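Side-chain contacts in probable N-glycosylase/DNA lyase (Thermotoga maritima, PDB 3N0U), which is a probable DNA glycosylase of the helix-hairpin-helix superfamily, built as a single compact chain of helices and connecting loops without strands: residues A[31-34]-A[35-38]; A[160-163]-A[164-168]; A[203-206]-A[207-211]. One frame throughout, in Å; residues are numbered along the deposited sequence.

Interaction 1 of 3, residues A[31-34]-A[35-38]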
ATOM      1  N   VAL A  31       1.898  -8.485 -12.667  1.00 17.66           N
ATOM      2  CA  VAL A  31       2.344  -7.182 -12.194  1.00 17.31           C
ATOM      3  C   VAL A  31       1.857  -6.082 -13.135  1.00 16.10           C
ATOM      4  O   VAL A  31       1.334  -5.067 -12.684  1.00 17.58           O
ATOM      5  CB  VAL A  31       3.873  -7.161 -12.056  1.00 18.56           C
ATOM      6  CG1 VAL A  31       4.390  -5.764 -11.737  1.00 20.13           C
ATOM      7  CG2 VAL A  31       4.318  -8.143 -10.981  1.00 19.74           C
ATOM      8  N   GLU A  32       2.013  -6.290 -14.439  1.00 18.11           N
ATOM      9  CA  GLU A  32       1.643  -5.254 -15.391  1.00 19.34           C
ATOM     10  C   GLU A  32       0.140  -5.048 -15.406  1.00 20.54           C
ATOM     11  O   GLU A  32      -0.330  -3.929 -15.471  1.00 23.59           O
ATOM     12  CB  GLU A  32       2.165  -5.576 -16.792  1.00 21.16           C
ATOM     13  CG  GLU A  32       3.671  -5.492 -16.902  1.00 26.91           C
ATOM     14  CD  GLU A  32       4.174  -4.065 -16.792  1.00 29.70           C
ATOM     15  OE1 GLU A  32       3.553  -3.168 -17.425  1.00 43.23           O
ATOM     16  OE2 GLU A  32       5.171  -3.831 -16.071  1.00 34.16           O
ATOM     17  N   GLN A  33      -0.627  -6.119 -15.317  1.00 19.99           N
ATOM     18  CA  GLN A  33      -2.079  -5.978 -15.331  1.00 25.00           C
ATOM     19  C   GLN A  33      -2.546  -5.275 -14.068  1.00 21.11           C
ATOM     20  O   GLN A  33      -3.436  -4.418 -14.107  1.00 22.69           O
ATOM     21  CB  GLN A  33      -2.748  -7.340 -15.478  1.00 25.41           C
ATOM     22  CG  GLN A  33      -2.717  -7.823 -16.921  1.00 44.24           C
ATOM     23  CD  GLN A  33      -2.718  -9.334 -17.045  1.00 58.09           C
ATOM     24  OE1 GLN A  33      -3.359 -10.034 -16.257  1.00 61.63           O
ATOM     25  NE2 GLN A  33      -1.988  -9.846 -18.033  1.00 63.59           N
ATOM     26  N   ARG A  34      -1.905  -5.575 -12.943  1.00 20.22           N
ATOM     27  CA  ARG A  34      -2.315  -4.952 -11.693  1.00 21.40           C
ATOM     28  C   ARG A  34      -1.980  -3.460 -11.736  1.00 18.69           C
ATOM     29  O   ARG A  34      -2.789  -2.620 -11.333  1.00 19.59           O
ATOM     30  CB  ARG A  34      -1.643  -5.646 -10.514  1.00 22.38           C
ATOM     31  CG  ARG A  34      -2.098  -5.148  -9.164  1.00 25.62           C
ATOM     32  CD  ARG A  34      -3.560  -5.458  -8.918  1.00 29.48           C
ATOM     33  NE  ARG A  34      -3.804  -6.879  -8.654  1.00 32.96           N
ATOM     34  CZ  ARG A  34      -4.434  -7.708  -9.476  1.00 58.20           C
ATOM     35  NH1 ARG A  34      -4.903  -7.286 -10.647  1.00 60.53           N
ATOM     36  NH2 ARG A  34      -4.597  -8.973  -9.116  1.00 65.79           N
ATOM     37  N   PHE A  35      -0.805  -3.132 -12.262  1.00 18.81           N
ATOM     38  CA  PHE A  35      -0.438  -1.733 -12.383  1.00 20.12           C
ATOM     39  C   PHE A  35      -1.334  -0.946 -13.317  1.00 20.98           C
ATOM     40  O   PHE A  35      -1.563   0.249 -13.093  1.00 22.38           O
ATOM     41  CB  PHE A  35       1.036  -1.533 -12.731  1.00 22.42           C
ATOM     42  CG  PHE A  35       1.722  -0.729 -11.705  1.00 19.77           C
ATOM     43  CD1 PHE A  35       2.239  -1.341 -10.587  1.00 25.99           C
ATOM     44  CD2 PHE A  35       1.719   0.650 -11.779  1.00 25.55           C
ATOM     45  CE1 PHE A  35       2.815  -0.604  -9.587  1.00 29.09           C
ATOM     46  CE2 PHE A  35       2.287   1.406 -10.768  1.00 32.56           C
ATOM     47  CZ  PHE A  35       2.847   0.767  -9.675  1.00 30.85           C
ATOM     48  N   GLU A  36      -1.858  -1.598 -14.351  1.00 22.79           N
ATOM     49  CA  GLU A  36      -2.783  -0.911 -15.253  1.00 23.83           C
ATOM     50  C   GLU A  36      -4.040  -0.517 -14.484  1.00 23.47           C
ATOM     51  O   GLU A  36      -4.639   0.522 -14.752  1.00 25.49           O
ATOM     52  CB  GLU A  36      -3.115  -1.792 -16.461  1.00 27.73           C
ATOM     53  CG  GLU A  36      -2.024  -1.787 -17.513  1.00 36.54           C
ATOM     54  CD  GLU A  36      -1.946  -3.090 -18.301  1.00 52.31           C
ATOM     55  OE1 GLU A  36      -2.961  -3.828 -18.344  1.00 48.54           O
ATOM     56  OE2 GLU A  36      -0.865  -3.376 -18.880  1.00 56.75           O
ATOM     57  N   GLU A  37      -4.429  -1.340 -13.517  1.00 21.11           N
ATOM     58  CA  GLU A  37      -5.586  -1.041 -12.687  1.00 22.83           C
ATOM     59  C   GLU A  37      -5.268   0.130 -11.745  1.00 19.35           C
ATOM     60  O   GLU A  37      -6.089   1.027 -11.535  1.00 18.49           O
ATOM     61  CB  GLU A  37      -6.035  -2.292 -11.919  1.00 20.79           C
ATOM     62  CG  GLU A  37      -6.499  -3.429 -12.856  1.00 26.53           C
ATOM     63  CD  GLU A  37      -6.643  -4.786 -12.184  1.00 43.93           C
ATOM     64  OE1 GLU A  37      -6.380  -4.891 -10.972  1.00 38.73           O
ATOM     65  OE2 GLU A  37      -7.024  -5.755 -12.888  1.00 51.74           O
ATOM     66  N   PHE A  38      -4.052   0.154 -11.214  1.00 17.27           N
ATOM     67  CA  PHE A  38      -3.643   1.271 -10.369  1.00 16.06           C
ATOM     68  C   PHE A  38      -3.644   2.567 -11.170  1.00 16.11           C
ATOM     69  O   PHE A  38      -4.121   3.590 -10.690  1.00 17.43           O
ATOM     70  CB  PHE A  38      -2.232   1.063  -9.814  1.00 18.17           C
ATOM     71  CG  PHE A  38      -2.083  -0.145  -8.910  1.00 16.13           C
ATOM     72  CD1 PHE A  38      -3.170  -0.724  -8.281  1.00 17.13           C
ATOM     73  CD2 PHE A  38      -0.828  -0.642  -8.654  1.00 19.82           C
ATOM     74  CE1 PHE A  38      -3.006  -1.807  -7.441  1.00 19.97           C
ATOM     75  CE2 PHE A  38      -0.647  -1.728  -7.816  1.00 16.86           C
ATOM     76  CZ  PHE A  38      -1.737  -2.307  -7.198  1.00 16.99           C
TER
HETATM   77  O   HOH W   1      -5.242  -4.531 -16.304  1.00 45.07           O
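Along one length of helix 13-44 the carbonyls of Val31, Glu32, Gln33 and Arg34 accept in turn the amides of Phe35, Glu36, Glu37 and Phe38, an unbroken i to i+4 series that brings side chains of successive turns together. Arg34 reaches both the third and the fourth residue on. Its CG stands opposite the backbone N (chi1 -175°), and bends at chi2 and chi3 then fold the chain along the following turn. The CG methylene presses on the far end of the Phe38 ring, 3.5 Å from CZ. Beyond it the guanidinium meets Glu37, with NH1 2.8 Å from OE1 in a salt bridge whose hydrogen bond is weak, bent to 124°. The two planar groups are only 13° from parallel, yet OE1, the oxygen that makes the bond, approaches the guanidinium obliquely. NE and NH2 turn to the carbonyls of Asp218 and Val217, which pins the guanidinium between its own helix and the C-terminal tail.

The carbonyl oxygen of Arg34 also lies over one face of the Phe38 ring, 3.5 Å above its plane and offset toward the rim. Phe38 in turn directs CD2 at the centre of the Phe35 face, and both rings also touch Arg148 of helix 140-148. On the outer side, Glu36 lies extended across the Glu32 carbonyl, and water 1 donates to both Gln33 O, at 2.8 Å, and Glu36 OE1. The carboxylate of Glu32 forms a salt bridge with Lys204, which probably offsets the like charge of Glu36, whose OE2 is 4.7 Å from Glu32 OE1. The chemistry implies a division of labour: methylenes and rings fill the inner side, while charged ends are paired with opposite charges or, for Glu36, hydrogen-bonded by water.

Interaction 2 of 3, residues A[160-163]-A[164-168]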
ATOM      1  N   LYS A 160       5.830  -5.465   6.917  1.00 26.37           N
ATOM      2  CA  LYS A 160       6.621  -6.421   7.660  1.00 25.95           C
ATOM      3  C   LYS A 160       7.285  -7.439   6.735  1.00 26.85           C
ATOM      4  O   LYS A 160       8.420  -7.820   6.973  1.00 27.27           O
ATOM      5  CB  LYS A 160       5.786  -7.101   8.747  1.00 40.66           C
ATOM      6  CG  LYS A 160       5.619  -6.223   9.977  1.00 67.17           C
ATOM      7  CD  LYS A 160       5.231  -7.029  11.209  1.00 81.68           C
ATOM      8  CE  LYS A 160       5.114  -6.134  12.438  1.00 89.27           C
ATOM      9  NZ  LYS A 160       4.924  -6.912  13.693  1.00 93.90           N
ATOM     10  N   HIS A 161       6.598  -7.846   5.670  1.00 28.54           N
ATOM     11  CA  HIS A 161       7.143  -8.848   4.750  1.00 28.89           C
ATOM     12  C   HIS A 161       8.369  -8.298   4.046  1.00 24.16           C
ATOM     13  O   HIS A 161       9.385  -8.971   3.925  1.00 28.52           O
ATOM     14  CB  HIS A 161       6.114  -9.261   3.691  1.00 32.23           C
ATOM     15  CG  HIS A 161       6.729  -9.862   2.456  1.00 35.79           C
ATOM     16  ND1 HIS A 161       7.474 -11.022   2.482  1.00 43.89           N
ATOM     17  CD2 HIS A 161       6.714  -9.455   1.164  1.00 37.10           C
ATOM     18  CE1 HIS A 161       7.890 -11.306   1.260  1.00 38.49           C
ATOM     19  NE2 HIS A 161       7.442 -10.371   0.441  1.00 44.40           N
ATOM     20  N   VAL A 162       8.265  -7.065   3.568  1.00 23.21           N
ATOM     21  CA  VAL A 162       9.376  -6.459   2.854  1.00 23.73           C
ATOM     22  C   VAL A 162      10.540  -6.219   3.820  1.00 27.00           C
ATOM     23  O   VAL A 162      11.688  -6.464   3.472  1.00 23.91           O
ATOM     24  CB  VAL A 162       8.935  -5.170   2.170  1.00 22.72           C
ATOM     25  CG1 VAL A 162      10.121  -4.414   1.605  1.00 24.74           C
ATOM     26  CG2 VAL A 162       7.945  -5.508   1.061  1.00 24.36           C
ATOM     27  N   LEU A 163      10.254  -5.748   5.032  1.00 24.19           N
ATOM     28  CA  LEU A 163      11.329  -5.476   5.992  1.00 22.83           C
ATOM     29  C   LEU A 163      12.050  -6.758   6.390  1.00 24.62           C
ATOM     30  O   LEU A 163      13.267  -6.768   6.548  1.00 26.37           O
ATOM     31  CB  LEU A 163      10.794  -4.770   7.229  1.00 23.16           C
ATOM     32  CG  LEU A 163      10.306  -3.347   6.960  1.00 23.26           C
ATOM     33  CD1 LEU A 163       9.540  -2.811   8.151  1.00 28.02           C
ATOM     34  CD2 LEU A 163      11.465  -2.413   6.603  1.00 24.66           C
ATOM     35  N   ARG A 164      11.312  -7.853   6.530  1.00 26.66           N
ATOM     36  CA  ARG A 164      11.948  -9.113   6.875  1.00 34.01           C
ATOM     37  C   ARG A 164      12.822  -9.617   5.739  1.00 31.35           C
ATOM     38  O   ARG A 164      13.868 -10.203   5.995  1.00 33.36           O
ATOM     39  CB  ARG A 164      10.921 -10.158   7.312  1.00 42.17           C
ATOM     40  CG  ARG A 164      10.382  -9.904   8.738  1.00 52.36           C
ATOM     41  CD  ARG A 164       9.510 -11.049   9.240  1.00 55.87           C
ATOM     42  NE  ARG A 164       8.574 -11.479   8.205  1.00 59.66           N
ATOM     43  CZ  ARG A 164       7.280 -11.173   8.178  1.00 61.48           C
ATOM     44  NH1 ARG A 164       6.736 -10.449   9.155  1.00 66.88           N
ATOM     45  NH2 ARG A 164       6.525 -11.606   7.175  1.00 54.34           N
ATOM     46  N   LEU A 165      12.410  -9.385   4.491  1.00 27.92           N
ATOM     47  CA  LEU A 165      13.252  -9.731   3.343  1.00 26.94           C
ATOM     48  C   LEU A 165      14.535  -8.913   3.342  1.00 32.26           C
ATOM     49  O   LEU A 165      15.608  -9.420   3.032  1.00 33.62           O
ATOM     50  CB  LEU A 165      12.533  -9.484   2.016  1.00 33.26           C
ATOM     51  CG  LEU A 165      11.776 -10.630   1.379  1.00 42.63           C
ATOM     52  CD1 LEU A 165      11.236 -10.138   0.052  1.00 37.94           C
ATOM     53  CD2 LEU A 165      12.656 -11.852   1.183  1.00 42.14           C
ATOM     54  N   MET A 166      14.413  -7.630   3.652  1.00 28.05           N
ATOM     55  CA  MET A 166      15.571  -6.755   3.662  1.00 27.60           C
ATOM     56  C   MET A 166      16.538  -7.158   4.764  1.00 29.51           C
ATOM     57  O   MET A 166      17.736  -7.115   4.575  1.00 32.27           O
ATOM     58  CB  MET A 166      15.142  -5.307   3.839  1.00 27.89           C
ATOM     59  CG  MET A 166      14.352  -4.756   2.656  1.00 28.58           C
ATOM     60  SD  MET A 166      13.914  -3.018   2.910  1.00 24.86           S
ATOM     61  CE  MET A 166      15.496  -2.250   2.546  1.00 28.66           C
ATOM     62  N   LYS A 167      16.018  -7.552   5.920  1.00 27.73           N
ATOM     63  CA  LYS A 167      16.878  -7.951   7.024  1.00 35.30           C
ATOM     64  C   LYS A 167      17.567  -9.282   6.712  1.00 35.98           C
ATOM     65  O   LYS A 167      18.750  -9.442   6.949  1.00 34.45           O
ATOM     66  CB  LYS A 167      16.077  -8.035   8.336  1.00 35.15           C
ATOM     67  CG  LYS A 167      16.909  -8.444   9.552  1.00 45.35           C
ATOM     68  CD  LYS A 167      16.100  -8.341  10.841  1.00 70.06           C
ATOM     69  CE  LYS A 167      16.965  -8.574  12.071  1.00 86.74           C
ATOM     70  NZ  LYS A 167      17.599  -9.918  12.063  1.00 95.50           N
ATOM     71  N   ARG A 168      16.821 -10.227   6.158  1.00 33.15           N
ATOM     72  CA  ARG A 168      17.346 -11.553   5.856  1.00 41.49           C
ATOM     73  C   ARG A 168      18.474 -11.486   4.829  1.00 38.23           C
ATOM     74  O   ARG A 168      19.343 -12.349   4.795  1.00 40.42           O
ATOM     75  CB  ARG A 168      16.213 -12.432   5.328  1.00 45.13           C
ATOM     76  CG  ARG A 168      16.610 -13.823   4.853  1.00 68.74           C
ATOM     77  CD  ARG A 168      15.441 -14.487   4.105  1.00 78.27           C
ATOM     78  NE  ARG A 168      14.143 -13.943   4.518  1.00 78.05           N
ATOM     79  CZ  ARG A 168      13.016 -14.052   3.817  1.00 77.84           C
ATOM     80  NH1 ARG A 168      13.008 -14.691   2.651  1.00 82.15           N
ATOM     81  NH2 ARG A 168      11.891 -13.516   4.283  1.00 69.46           N
TER
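Arg164 doubles back along helix 160-168 and lays one face of its guanidinium over the carbonyl oxygen of Lys160, which sits 3.7 Å from the plane and over its centre. The first torsion (chi1 -75°) sets CG beside the backbone N, and a bend at chi3 of -45° turns the head group back over the first turn. There NH1 comes within 3.5 Å of Lys160 CB, and NH2 lies beside His161 CA. The same oxygen accepts the amide of Arg164 at 2.9 Å from N, so one residue meets it with both its backbone and its side chain.

On another side of the helix, His161 and Leu165 run side by side and point the same way, with CE1 of the imidazole 3.7 Å from Leu165 CD1. His161 NE2 makes a probable hydrogen bond to Leu209 O of helix 202-214, which would help to hold the turn of the ring. Met166 reaches back toward the preceding turn: its SD packs 4.2 Å from Val162 CG1 and, more loosely, near Leu163 CD2. Helix 181-198 packs on Met166 through Val187 and Ile190. The contact thus separates two kinds of chemistry on one short helix, with Leu165, Met166 and the imidazole of His161 turned to neighbouring helices and a cation whose flat face probably gains electrostatically from the carbonyl oxygen that faces it.

Interaction 3 of 3, residues A[203-206]-A[207-211]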
ATOM      1  N   GLY A 203       7.497   0.959  -7.097  1.00 18.91           N
ATOM      2  CA  GLY A 203       6.098   0.592  -6.992  1.00 20.67           C
ATOM      3  C   GLY A 203       5.810  -0.772  -7.601  1.00 19.31           C
ATOM      4  O   GLY A 203       5.012  -1.561  -7.062  1.00 17.87           O
ATOM      5  N   LYS A 204       6.442  -1.068  -8.738  1.00 19.07           N
ATOM      6  CA  LYS A 204       6.297  -2.392  -9.358  1.00 17.75           C
ATOM      7  C   LYS A 204       7.165  -3.436  -8.666  1.00 19.78           C
ATOM      8  O   LYS A 204       6.774  -4.600  -8.539  1.00 18.21           O
ATOM      9  CB  LYS A 204       6.663  -2.325 -10.845  1.00 20.80           C
ATOM     10  CG  LYS A 204       5.599  -1.670 -11.671  1.00 23.03           C
ATOM     11  CD  LYS A 204       5.882  -1.692 -13.143  1.00 25.12           C
ATOM     12  CE  LYS A 204       4.783  -0.953 -13.885  1.00 26.37           C
ATOM     13  NZ  LYS A 204       5.057  -0.891 -15.353  1.00 34.20           N
ATOM     14  N   PHE A 205       8.349  -3.028  -8.244  1.00 18.39           N
ATOM     15  CA  PHE A 205       9.271  -3.935  -7.566  1.00 18.24           C
ATOM     16  C   PHE A 205       8.579  -4.559  -6.366  1.00 18.44           C
ATOM     17  O   PHE A 205       8.734  -5.748  -6.107  1.00 17.04           O
ATOM     18  CB  PHE A 205      10.531  -3.181  -7.122  1.00 17.72           C
ATOM     19  CG  PHE A 205      11.619  -4.064  -6.614  1.00 17.52           C
ATOM     20  CD1 PHE A 205      12.184  -5.022  -7.432  1.00 18.19           C
ATOM     21  CD2 PHE A 205      12.086  -3.941  -5.319  1.00 22.42           C
ATOM     22  CE1 PHE A 205      13.194  -5.845  -6.969  1.00 20.18           C
ATOM     23  CE2 PHE A 205      13.113  -4.763  -4.855  1.00 19.57           C
ATOM     24  CZ  PHE A 205      13.662  -5.707  -5.691  1.00 20.05           C
ATOM     25  N   ASP A 206       7.807  -3.760  -5.642  1.00 18.08           N
ATOM     26  CA  ASP A 206       7.049  -4.272  -4.492  1.00 17.64           C
ATOM     27  C   ASP A 206       6.211  -5.494  -4.862  1.00 18.46           C
ATOM     28  O   ASP A 206       6.104  -6.450  -4.083  1.00 18.08           O
ATOM     29  CB  ASP A 206       6.111  -3.193  -3.950  1.00 16.37           C
ATOM     30  CG  ASP A 206       5.254  -3.687  -2.817  1.00 22.63           C
ATOM     31  OD1 ASP A 206       5.756  -3.748  -1.668  1.00 23.73           O
ATOM     32  OD2 ASP A 206       4.076  -3.992  -3.072  1.00 22.67           O
ATOM     33  N   LEU A 207       5.584  -5.461  -6.034  1.00 16.66           N
ATOM     34  CA  LEU A 207       4.740  -6.586  -6.448  1.00 17.91           C
ATOM     35  C   LEU A 207       5.556  -7.820  -6.786  1.00 15.54           C
ATOM     36  O   LEU A 207       5.120  -8.932  -6.521  1.00 16.91           O
ATOM     37  CB  LEU A 207       3.841  -6.206  -7.607  1.00 17.80           C
ATOM     38  CG  LEU A 207       2.855  -5.092  -7.274  1.00 20.53           C
ATOM     39  CD1 LEU A 207       2.035  -4.802  -8.513  1.00 22.00           C
ATOM     40  CD2 LEU A 207       1.949  -5.482  -6.103  1.00 25.27           C
ATOM     41  N   TYR A 208       6.742  -7.634  -7.352  1.00 15.45           N
ATOM     42  CA  TYR A 208       7.622  -8.776  -7.571  1.00 16.89           C
ATOM     43  C   TYR A 208       8.043  -9.374  -6.219  1.00 17.82           C
ATOM     44  O   TYR A 208       8.073 -10.591  -6.068  1.00 18.19           O
ATOM     45  CB  TYR A 208       8.836  -8.380  -8.422  1.00 17.19           C
ATOM     46  CG  TYR A 208       8.504  -8.152  -9.876  1.00 15.59           C
ATOM     47  CD1 TYR A 208       8.374  -9.211 -10.754  1.00 16.15           C
ATOM     48  CD2 TYR A 208       8.345  -6.868 -10.380  1.00 18.69           C
ATOM     49  CE1 TYR A 208       8.080  -9.000 -12.093  1.00 17.54           C
ATOM     50  CE2 TYR A 208       8.041  -6.650 -11.711  1.00 18.56           C
ATOM     51  CZ  TYR A 208       7.924  -7.726 -12.560  1.00 15.72           C
ATOM     52  OH  TYR A 208       7.613  -7.548 -13.875  1.00 20.12           O
ATOM     53  N   LEU A 209       8.369  -8.526  -5.248  1.00 17.10           N
ATOM     54  CA  LEU A 209       8.761  -8.997  -3.915  1.00 17.01           C
ATOM     55  C   LEU A 209       7.643  -9.825  -3.291  1.00 15.45           C
ATOM     56  O   LEU A 209       7.876 -10.865  -2.665  1.00 20.10           O
ATOM     57  CB  LEU A 209       9.098  -7.822  -3.004  1.00 19.31           C
ATOM     58  CG  LEU A 209      10.400  -7.076  -3.304  1.00 20.62           C
ATOM     59  CD1 LEU A 209      10.532  -5.894  -2.362  1.00 22.37           C
ATOM     60  CD2 LEU A 209      11.613  -7.981  -3.178  1.00 25.11           C
ATOM     61  N   TRP A 210       6.408  -9.371  -3.450  1.00 15.67           N
ATOM     62  CA  TRP A 210       5.299 -10.107  -2.843  1.00 16.93           C
ATOM     63  C   TRP A 210       4.975 -11.413  -3.554  1.00 16.64           C
ATOM     64  O   TRP A 210       4.469 -12.348  -2.930  1.00 19.92           O
ATOM     65  CB  TRP A 210       4.051  -9.233  -2.729  1.00 19.35           C
ATOM     66  CG  TRP A 210       3.953  -8.565  -1.399  1.00 21.65           C
ATOM     67  CD1 TRP A 210       4.296  -7.286  -1.084  1.00 24.94           C
ATOM     68  CD2 TRP A 210       3.492  -9.167  -0.195  1.00 20.66           C
ATOM     69  NE1 TRP A 210       4.068  -7.052   0.248  1.00 22.99           N
ATOM     70  CE2 TRP A 210       3.567  -8.194   0.816  1.00 22.33           C
ATOM     71  CE3 TRP A 210       3.010 -10.440   0.125  1.00 22.73           C
ATOM     72  CZ2 TRP A 210       3.187  -8.453   2.126  1.00 26.41           C
ATOM     73  CZ3 TRP A 210       2.625 -10.696   1.426  1.00 23.12           C
ATOM     74  CH2 TRP A 210       2.719  -9.709   2.413  1.00 24.31           C
ATOM     75  N   TYR A 211       5.287 -11.494  -4.843  1.00 16.73           N
ATOM     76  CA  TYR A 211       5.092 -12.727  -5.604  1.00 17.41           C
ATOM     77  C   TYR A 211       5.893 -13.877  -4.989  1.00 15.89           C
ATOM     78  O   TYR A 211       5.481 -15.024  -5.035  1.00 19.30           O
ATOM     79  CB  TYR A 211       5.459 -12.522  -7.083  1.00 17.38           C
ATOM     80  CG  TYR A 211       5.195 -13.734  -7.935  1.00 14.78           C
ATOM     81  CD1 TYR A 211       3.959 -13.931  -8.504  1.00 15.97           C
ATOM     82  CD2 TYR A 211       6.165 -14.723  -8.115  1.00 17.32           C
ATOM     83  CE1 TYR A 211       3.693 -15.053  -9.266  1.00 17.23           C
ATOM     84  CE2 TYR A 211       5.910 -15.827  -8.876  1.00 18.26           C
ATOM     85  CZ  TYR A 211       4.662 -16.004  -9.432  1.00 17.19           C
ATOM     86  OH  TYR A 211       4.377 -17.119 -10.175  1.00 17.92           O
TER
HETATM   87  O   HOH W   2       4.663  -4.151   0.489  1.00 27.19           O
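The carbonyl oxygen of Lys204 is gripped by two amides of the next turn, Tyr208 N at 3.3 Å in a fairly straight bond lying in the carbonyl plane, and Leu207 N in a weak, bent one. Tyr208 CD2 also settles against this oxygen, at 3.3 Å. One residue on, Phe205 offers a ring face to Leu209: CG stands 4.2 Å from the ring centroid in a CH-pi contact, 24° off the normal, while CD1 reaches CE2 of the ring. Phe205 gains this position because its CG is swung opposite the backbone N (chi1 -171°), and helix 181-198 closes round the ring with Leu191, Val194 and Ala195.

Asp206 and Trp210 lie side by side and point the same way, their planes 59° apart. Asp206 OD1 lies at the indole edge, in its plane, and so does water 2, which accepts from Trp210 NE1 at 3.0 Å and lies close to OD1, though its bond to that oxygen is uncertain. A weak bond to Asp159 also uses NE1, whereas OD2 of the buried carboxylate has its salt bridge with Arg148. Pairing from i to i+4 is usual for an alpha-helix; here it lies on several sides of the largely buried helix 202-214, which packs against helices 13-44, 160-168 and 181-198 in the all-helical fold of the helix-hairpin-helix glycosylases.

From the N terminus the three contacts follow in series, none nesting in or crossing another, and each lies within a continuous helix, so none closes a loop. Interaction 1 belongs to the long helix 13-44, interaction 2 to helix 160-168 and interaction 3 to helix 202-214. The first two remain about 12 Å apart at their nearest atoms; interaction 3 lies against both and joins them. Toward 31-38 it packs Lys204 and Gly203 on Phe35 and Tyr208 on Val31; toward 160-168 its Trp210 meets the His161 ring and its Leu209 packs on Leu165. The late helix thus ties the opening helix to the short helix 160-168.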